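Deoxyribose-phosphate aldolase (Toxoplasma gondii, PDB 4EIV) belongs to the aldolases built on a closed eight-stranded beta/alpha (TIM) barrel. Local coordinates at residues F30-V44 and I57-I70. Residues are numbered along the deposited sequence; the frame is centred on the assembly and turned at random.
Sequences FEVAALTDGETNESV and IVGVSVRPAFVRFI
V44 sits at the apolar centre, its two methyls split between partners on 57-70. CG1, anti to the backbone N (chi1 171°), packs against CG1 of I70 and, more loosely, the edge of the F69 ring; CG2 lies over one face of the F66 ring, a CH-pi contact 4.0 Å from the centroid. Next to it, on the sheet, V32 CG1 touches V60 CG2 and I57 CD1, and A34 CB rests on V62 CG1, on the face turned to helix 41-52.

One helix turn before V44, the amide of N41 stacks on F69 with the planes 4° apart, N41 CG 3.4 Å from F69 CE1, while OD1 meets the edge of F66, whose ring stands nearly perpendicular to that amide.

Strands 30-34 and 59-62 run parallel, joined by backbone N-H...O hydrogen bonds, among them V32 N to G59 O (3.0 Å), S61 N to V32 O (2.9 Å) and A34 N to S61 O. On the barrel-interior face, a water bridges E31 O and S61 OG; E31 forms salt bridges with K235, K154 and R268, and S61 OG is also hydrogen-bonded to E118.

At the polar edge, the R63 chain folds back at its second torsion (chi2 -61°), and NE makes a hydrogen bond to L35 O (2.8 Å), with a weak second bond from NH2. A second water ties A34 O to R63 N. Strand 30-34, helix 41-52 and strand 59-62 form a beta-alpha-beta crossover, the repeating unit of the TIM barrel.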
ATOM      1  N   PHE A  30       5.536  -7.402   8.251  1.00 24.38           N
ATOM      2  CA  PHE A  30       5.980  -8.512   9.085  1.00 23.95           C
ATOM      3  C   PHE A  30       6.357  -8.197  10.500  1.00 24.51           C
ATOM      4  O   PHE A  30       7.026  -7.200  10.777  1.00 24.90           O
ATOM      5  CB  PHE A  30       7.154  -9.248   8.376  1.00 24.37           C
ATOM      6  CG  PHE A  30       7.254 -10.728   8.673  1.00 24.89           C
ATOM      7  CD1 PHE A  30       6.449 -11.622   7.997  1.00 26.69           C
ATOM      8  CD2 PHE A  30       8.138 -11.228   9.605  1.00 25.37           C
ATOM      9  CE1 PHE A  30       6.535 -12.957   8.242  1.00 26.75           C
ATOM     10  CE2 PHE A  30       8.218 -12.592   9.855  1.00 26.21           C
ATOM     11  CZ  PHE A  30       7.403 -13.441   9.179  1.00 26.80           C
ATOM     12  N   GLU A  31       5.924  -9.091  11.391  1.00 23.69           N
ATOM     13  CA  GLU A  31       6.292  -9.055  12.805  1.00 24.99           C
ATOM     14  C   GLU A  31       6.813 -10.453  13.138  1.00 25.51           C
ATOM     15  O   GLU A  31       6.060 -11.418  13.163  1.00 25.84           O
ATOM     16  CB  GLU A  31       5.088  -8.659  13.662  1.00 25.23           C
ATOM     17  CG  GLU A  31       4.660  -7.218  13.448  1.00 26.77           C
ATOM     18  CD  GLU A  31       3.421  -6.815  14.186  1.00 28.66           C
ATOM     19  OE1 GLU A  31       2.586  -7.673  14.485  1.00 29.20           O
ATOM     20  OE2 GLU A  31       3.275  -5.607  14.475  1.00 29.09           O
ATOM     21  N   VAL A  32       8.116 -10.551  13.381  1.00 24.84           N
ATOM     22  CA  VAL A  32       8.741 -11.842  13.619  1.00 25.23           C
ATOM     23  C   VAL A  32       8.633 -12.252  15.091  1.00 25.60           C
ATOM     24  O   VAL A  32       8.775 -11.422  15.976  1.00 26.42           O
ATOM     25  CB  VAL A  32      10.226 -11.827  13.155  1.00 26.05           C
ATOM     26  CG1 VAL A  32      11.091 -10.885  13.996  1.00 26.95           C
ATOM     27  CG2 VAL A  32      10.805 -13.246  13.090  1.00 27.41           C
ATOM     28  N   ALA A  33       8.366 -13.529  15.318  1.00 25.95           N
ATOM     29  CA  ALA A  33       8.231 -14.078  16.650  1.00 26.87           C
ATOM     30  C   ALA A  33       9.554 -14.555  17.244  1.00 28.04           C
ATOM     31  O   ALA A  33      10.336 -15.218  16.576  1.00 29.98           O
ATOM     32  CB  ALA A  33       7.245 -15.255  16.616  1.00 28.24           C
ATOM     33  N   ALA A  34       9.774 -14.236  18.515  1.00 28.32           N
ATOM     34  CA  ALA A  34      10.865 -14.798  19.322  1.00 28.80           C
ATOM     35  C   ALA A  34      10.251 -14.942  20.727  1.00 29.28           C
ATOM     36  O   ALA A  34      10.616 -14.225  21.655  1.00 30.41           O
ATOM     37  CB  ALA A  34      12.100 -13.894  19.315  1.00 30.83           C
ATOM     38  N   LEU A  35       9.308 -15.886  20.836  1.00 28.80           N
ATOM     39  CA  LEU A  35       8.394 -16.031  21.976  1.00 29.32           C
ATOM     40  C   LEU A  35       8.513 -17.263  22.829  1.00 29.50           C
ATOM     41  O   LEU A  35       7.763 -17.385  23.800  1.00 29.74           O
ATOM     42  CB  LEU A  35       6.935 -16.033  21.439  1.00 29.39           C
ATOM     43  CG  LEU A  35       6.449 -14.722  20.837  1.00 28.81           C
ATOM     44  CD1 LEU A  35       5.178 -14.908  20.009  1.00 29.47           C
ATOM     45  CD2 LEU A  35       6.259 -13.687  21.949  1.00 30.75           C
ATOM     46  N   THR A  36       9.382 -18.202  22.476  1.00 29.78           N
ATOM     47  CA  THR A  36       9.465 -19.424  23.259  1.00 30.79           C
ATOM     48  C   THR A  36      10.086 -19.157  24.630  1.00 30.95           C
ATOM     49  O   THR A  36      10.849 -18.200  24.816  1.00 30.84           O
ATOM     50  CB  THR A  36      10.234 -20.552  22.537  1.00 31.30           C
ATOM     51  OG1 THR A  36      11.628 -20.241  22.476  1.00 34.24           O
ATOM     52  CG2 THR A  36       9.684 -20.796  21.133  1.00 31.21           C
ATOM     53  N   ASP A  37       9.765 -20.011  25.595  1.00 31.71           N
ATOM     54  CA  ASP A  37      10.339 -19.860  26.928  1.00 31.97           C
ATOM     55  C   ASP A  37      11.867 -20.076  26.891  1.00 33.41           C
ATOM     56  O   ASP A  37      12.574 -19.634  27.789  1.00 35.60           O
ATOM     57  CB  ASP A  37       9.674 -20.822  27.920  1.00 32.35           C
ATOM     58  CG  ASP A  37      10.093 -20.565  29.366  1.00 33.06           C
ATOM     59  OD1 ASP A  37      10.511 -21.515  30.049  1.00 35.87           O
ATOM     60  OD2 ASP A  37      10.036 -19.404  29.818  1.00 34.53           O
ATOM     61  N   GLY A  38      12.355 -20.769  25.864  1.00 33.43           N
ATOM     62  CA  GLY A  38      13.787 -21.028  25.702  1.00 34.58           C
ATOM     63  C   GLY A  38      14.620 -19.934  25.041  1.00 34.22           C
ATOM     64  O   GLY A  38      15.828 -20.112  24.873  1.00 36.35           O
ATOM     65  N   GLU A  39      14.016 -18.804  24.665  1.00 32.52           N
ATOM     66  CA  GLU A  39      14.797 -17.722  24.072  1.00 32.80           C
ATOM     67  C   GLU A  39      15.896 -17.252  25.029  1.00 33.83           C
ATOM     68  O   GLU A  39      15.774 -17.364  26.255  1.00 34.59           O
ATOM     69  CB  GLU A  39      13.939 -16.508  23.712  1.00 32.17           C
ATOM     70  CG  GLU A  39      12.753 -16.768  22.819  1.00 32.92           C
ATOM     71  CD  GLU A  39      13.079 -17.396  21.477  1.00 33.72           C
ATOM     72  OE1 GLU A  39      14.180 -17.159  20.924  1.00 34.99           O
ATOM     73  OE2 GLU A  39      12.170 -18.063  20.940  1.00 34.63           O
ATOM     74  N   THR A  40      16.954 -16.710  24.432  1.00 34.40           N
ATOM     75  CA  THR A  40      18.103 -16.161  25.138  1.00 36.07           C
ATOM     76  C   THR A  40      18.434 -14.820  24.501  1.00 35.78           C
ATOM     77  O   THR A  40      17.897 -14.493  23.439  1.00 34.36           O
ATOM     78  CB  THR A  40      19.350 -17.065  24.972  1.00 37.26           C
ATOM     79  OG1 THR A  40      19.651 -17.202  23.578  1.00 37.59           O
ATOM     80  CG2 THR A  40      19.131 -18.443  25.584  1.00 38.40           C
ATOM     81  N   ASN A  41      19.323 -14.051  25.123  1.00 37.26           N
ATOM     82  CA  ASN A  41      19.784 -12.795  24.511  1.00 37.62           C
ATOM     83  C   ASN A  41      20.305 -13.051  23.105  1.00 37.28           C
ATOM     84  O   ASN A  41      20.029 -12.280  22.183  1.00 36.59           O
ATOM     85  CB  ASN A  41      20.896 -12.151  25.333  1.00 39.45           C
ATOM     86  CG  ASN A  41      20.395 -11.498  26.604  1.00 40.40           C
ATOM     87  OD1 ASN A  41      19.192 -11.390  26.835  1.00 40.04           O
ATOM     88  ND2 ASN A  41      21.324 -11.058  27.436  1.00 42.82           N
ATOM     89  N   GLU A  42      21.032 -14.160  22.954  1.00 38.21           N
ATOM     90  CA  GLU A  42      21.640 -14.538  21.684  1.00 39.02           C
ATOM     91  C   GLU A  42      20.598 -14.850  20.608  1.00 37.05           C
ATOM     92  O   GLU A  42      20.720 -14.390  19.466  1.00 37.16           O
ATOM     93  CB  GLU A  42      22.595 -15.736  21.873  1.00 41.16           C
ATOM     94  CG  GLU A  42      23.906 -15.436  22.646  1.00 45.96           C
ATOM     95  CD  GLU A  42      23.743 -15.160  24.152  1.00 48.48           C
ATOM     96  OE1 GLU A  42      24.610 -14.434  24.691  1.00 52.87           O
ATOM     97  OE2 GLU A  42      22.792 -15.663  24.802  1.00 47.45           O
ATOM     98  N   SER A  43      19.562 -15.607  20.965  1.00 35.83           N
ATOM     99  CA  SER A  43      18.529 -15.946  19.978  1.00 35.04           C
ATOM    100  C   SER A  43      17.719 -14.713  19.603  1.00 33.49           C
ATOM    101  O   SER A  43      17.380 -14.517  18.427  1.00 33.28           O
ATOM    102  CB  SER A  43      17.619 -17.077  20.463  1.00 34.72           C
ATOM    103  OG  SER A  43      16.818 -16.675  21.555  1.00 35.16           O
ATOM    104  N   VAL A  44      17.417 -13.879  20.596  1.00 33.02           N
ATOM    105  CA  VAL A  44      16.668 -12.651  20.353  1.00 32.41           C
ATOM    106  C   VAL A  44      17.492 -11.692  19.485  1.00 32.75           C
ATOM    107  O   VAL A  44      16.973 -11.112  18.533  1.00 32.28           O
ATOM    108  CB  VAL A  44      16.186 -12.000  21.675  1.00 32.71           C
ATOM    109  CG1 VAL A  44      15.601 -10.611  21.436  1.00 33.20           C
ATOM    110  CG2 VAL A  44      15.169 -12.905  22.360  1.00 32.61           C
ATOM    111  N   ILE A  57      11.535  -4.638   8.873  1.00 27.51           N
ATOM    112  CA  ILE A  57      10.163  -5.101   9.006  1.00 27.03           C
ATOM    113  C   ILE A  57       9.468  -4.250  10.072  1.00 26.59           C
ATOM    114  O   ILE A  57      10.070  -3.307  10.618  1.00 28.72           O
ATOM    115  CB  ILE A  57      10.077  -6.601   9.327  1.00 26.33           C
ATOM    116  CG1 ILE A  57      10.655  -6.949  10.705  1.00 26.28           C
ATOM    117  CG2 ILE A  57      10.717  -7.418   8.192  1.00 26.76           C
ATOM    118  CD1 ILE A  57      10.382  -8.366  11.178  1.00 27.90           C
ATOM    119  N   VAL A  58       8.211  -4.566  10.392  1.00 26.05           N
ATOM    120  CA  VAL A  58       7.495  -3.733  11.360  1.00 25.93           C
ATOM    121  C   VAL A  58       8.045  -3.892  12.788  1.00 26.93           C
ATOM    122  O   VAL A  58       8.263  -2.921  13.488  1.00 28.33           O
ATOM    123  CB  VAL A  58       5.971  -4.052  11.379  1.00 25.49           C
ATOM    124  CG1 VAL A  58       5.253  -3.139  12.350  1.00 27.24           C
ATOM    125  CG2 VAL A  58       5.370  -3.918   9.962  1.00 26.68           C
ATOM    126  N   GLY A  59       8.221  -5.125  13.226  1.00 26.93           N
ATOM    127  CA  GLY A  59       8.634  -5.369  14.589  1.00 27.70           C
ATOM    128  C   GLY A  59       8.919  -6.803  14.939  1.00 26.39           C
ATOM    129  O   GLY A  59       8.943  -7.701  14.078  1.00 25.91           O
ATOM    130  N   VAL A  60       9.222  -6.983  16.226  1.00 26.86           N
ATOM    131  CA  VAL A  60       9.522  -8.274  16.812  1.00 26.73           C
ATOM    132  C   VAL A  60       8.597  -8.463  18.004  1.00 26.70           C
ATOM    133  O   VAL A  60       8.327  -7.506  18.741  1.00 28.37           O
ATOM    134  CB  VAL A  60      11.021  -8.380  17.242  1.00 27.68           C
ATOM    135  CG1 VAL A  60      11.396  -7.301  18.269  1.00 29.27           C
ATOM    136  CG2 VAL A  60      11.355  -9.785  17.736  1.00 28.76           C
ATOM    137  N   SER A  61       8.097  -9.687  18.155  1.00 26.61           N
ATOM    138  CA  SER A  61       7.274 -10.084  19.278  1.00 26.92           C
ATOM    139  C   SER A  61       8.104 -10.888  20.260  1.00 25.76           C
ATOM    140  O   SER A  61       8.646 -11.930  19.908  1.00 26.45           O
ATOM    141  CB  SER A  61       6.076 -10.937  18.845  1.00 27.17           C
ATOM    142  OG  SER A  61       5.197 -10.222  17.988  1.00 28.24           O
ATOM    143  N   VAL A  62       8.190 -10.404  21.490  1.00 26.69           N
ATOM    144  CA  VAL A  62       8.902 -11.119  22.549  1.00 26.89           C
ATOM    145  C   VAL A  62       8.096 -11.110  23.830  1.00 26.94           C
ATOM    146  O   VAL A  62       7.173 -10.321  23.986  1.00 26.43           O
ATOM    147  CB  VAL A  62      10.291 -10.463  22.862  1.00 27.81           C
ATOM    148  CG1 VAL A  62      11.256 -10.634  21.686  1.00 29.61           C
ATOM    149  CG2 VAL A  62      10.109  -9.007  23.229  1.00 28.13           C
ATOM    150  N   ARG A  63       8.478 -11.967  24.775  1.00 27.31           N
ATOM    151  CA  ARG A  63       7.897 -11.898  26.115  1.00 27.87           C
ATOM    152  C   ARG A  63       8.450 -10.630  26.795  1.00 28.38           C
ATOM    153  O   ARG A  63       9.517 -10.113  26.406  1.00 28.96           O
ATOM    154  CB  ARG A  63       8.268 -13.108  26.974  1.00 28.89           C
ATOM    155  CG  ARG A  63       7.925 -14.441  26.403  1.00 29.53           C
ATOM    156  CD  ARG A  63       6.427 -14.673  26.153  1.00 27.91           C
ATOM    157  NE  ARG A  63       6.355 -16.091  25.876  1.00 27.34           N
ATOM    158  CZ  ARG A  63       6.263 -17.049  26.811  1.00 26.98           C
ATOM    159  NH1 ARG A  63       6.003 -16.743  28.075  1.00 28.83           N
ATOM    160  NH2 ARG A  63       6.371 -18.316  26.459  1.00 27.30           N
ATOM    161  N   PRO A  64       7.745 -10.107  27.814  1.00 28.33           N
ATOM    162  CA  PRO A  64       8.206  -8.929  28.526  1.00 29.65           C
ATOM    163  C   PRO A  64       9.676  -9.022  28.976  1.00 30.42           C
ATOM    164  O   PRO A  64      10.369  -8.008  28.957  1.00 32.25           O
ATOM    165  CB  PRO A  64       7.237  -8.851  29.699  1.00 29.40           C
ATOM    166  CG  PRO A  64       5.977  -9.380  29.122  1.00 28.26           C
ATOM    167  CD  PRO A  64       6.389 -10.502  28.250  1.00 27.46           C
ATOM    168  N   ALA A  65      10.160 -10.223  29.307  1.00 30.23           N
ATOM    169  CA  ALA A  65      11.556 -10.427  29.773  1.00 31.42           C
ATOM    170  C   ALA A  65      12.654  -9.961  28.823  1.00 31.87           C
ATOM    171  O   ALA A  65      13.782  -9.771  29.257  1.00 33.15           O
ATOM    172  CB  ALA A  65      11.792 -11.885  30.121  1.00 32.96           C
ATOM    173  N   PHE A  66      12.344  -9.785  27.540  1.00 30.43           N
ATOM    174  CA  PHE A  66      13.369  -9.342  26.576  1.00 31.12           C
ATOM    175  C   PHE A  66      13.195  -7.935  26.021  1.00 31.58           C
ATOM    176  O   PHE A  66      14.006  -7.507  25.200  1.00 32.83           O
ATOM    177  CB  PHE A  66      13.532 -10.372  25.439  1.00 30.06           C
ATOM    178  CG  PHE A  66      14.196 -11.633  25.891  1.00 32.17           C
ATOM    179  CD1 PHE A  66      15.571 -11.678  26.046  1.00 34.55           C
ATOM    180  CD2 PHE A  66      13.460 -12.755  26.213  1.00 33.68           C
ATOM    181  CE1 PHE A  66      16.201 -12.812  26.499  1.00 36.83           C
ATOM    182  CE2 PHE A  66      14.094 -13.912  26.670  1.00 36.09           C
ATOM    183  CZ  PHE A  66      15.469 -13.931  26.814  1.00 37.00           C
ATOM    184  N   VAL A  67      12.203  -7.188  26.501  1.00 30.85           N
ATOM    185  CA  VAL A  67      11.956  -5.822  26.018  1.00 31.46           C
ATOM    186  C   VAL A  67      13.144  -4.903  26.339  1.00 32.48           C
ATOM    187  O   VAL A  67      13.692  -4.245  25.449  1.00 34.02           O
ATOM    188  CB  VAL A  67      10.625  -5.230  26.572  1.00 31.23           C
ATOM    189  CG1 VAL A  67      10.424  -3.783  26.146  1.00 33.13           C
ATOM    190  CG2 VAL A  67       9.420  -6.092  26.132  1.00 30.66           C
ATOM    191  N   ARG A  68      13.548  -4.859  27.611  1.00 33.00           N
ATOM    192  CA  ARG A  68      14.667  -4.010  28.021  1.00 34.90           C
ATOM    193  C   ARG A  68      15.959  -4.409  27.326  1.00 35.07           C
ATOM    194  O   ARG A  68      16.752  -3.536  26.953  1.00 36.55           O
ATOM    195  CB  ARG A  68      14.855  -4.029  29.540  1.00 36.07           C
ATOM    196  CG  ARG A  68      16.018  -3.166  30.028  1.00 40.13           C
ATOM    197  CD  ARG A  68      15.995  -3.026  31.527  1.00 42.69           C
ATOM    198  NE  ARG A  68      14.782  -2.333  31.933  1.00 46.08           N
ATOM    199  CZ  ARG A  68      14.664  -1.012  32.073  1.00 49.31           C
ATOM    200  NH1 ARG A  68      15.698  -0.213  31.859  1.00 52.70           N
ATOM    201  NH2 ARG A  68      13.492  -0.489  32.434  1.00 49.89           N
ATOM    202  N   PHE A  69      16.182  -5.711  27.165  1.00 34.69           N
ATOM    203  CA  PHE A  69      17.363  -6.192  26.456  1.00 35.28           C
ATOM    204  C   PHE A  69      17.466  -5.562  25.077  1.00 35.19           C
ATOM    205  O   PHE A  69      18.503  -5.003  24.718  1.00 36.44           O
ATOM    206  CB  PHE A  69      17.375  -7.714  26.317  1.00 35.30           C
ATOM    207  CG  PHE A  69      18.433  -8.215  25.375  1.00 36.28           C
ATOM    208  CD1 PHE A  69      19.783  -8.119  25.706  1.00 38.20           C
ATOM    209  CD2 PHE A  69      18.089  -8.751  24.140  1.00 36.09           C
ATOM    210  CE1 PHE A  69      20.755  -8.571  24.830  1.00 39.48           C
ATOM    211  CE2 PHE A  69      19.052  -9.206  23.269  1.00 37.78           C
ATOM    212  CZ  PHE A  69      20.386  -9.116  23.608  1.00 39.33           C
ATOM    213  N   ILE A  70      16.382  -5.623  24.320  1.00 33.72           N
ATOM    214  CA  ILE A  70      16.382  -5.052  22.975  1.00 33.68           C
ATOM    215  C   ILE A  70      16.567  -3.524  22.977  1.00 34.64           C
ATOM    216  O   ILE A  70      17.407  -2.980  22.236  1.00 36.06           O
ATOM    217  CB  ILE A  70      15.072  -5.397  22.229  1.00 31.83           C
ATOM    218  CG1 ILE A  70      14.996  -6.901  21.966  1.00 31.86           C
ATOM    219  CG2 ILE A  70      15.013  -4.597  20.914  1.00 33.28           C
ATOM    220  CD1 ILE A  70      13.605  -7.373  21.525  1.00 30.65           C
TER
HETATM  221  O   HOH W   1       4.660 -11.635  15.723  1.00 30.60           O
HETATM  222  O   HOH W   2      10.703 -13.762  24.341  1.00 31.80           O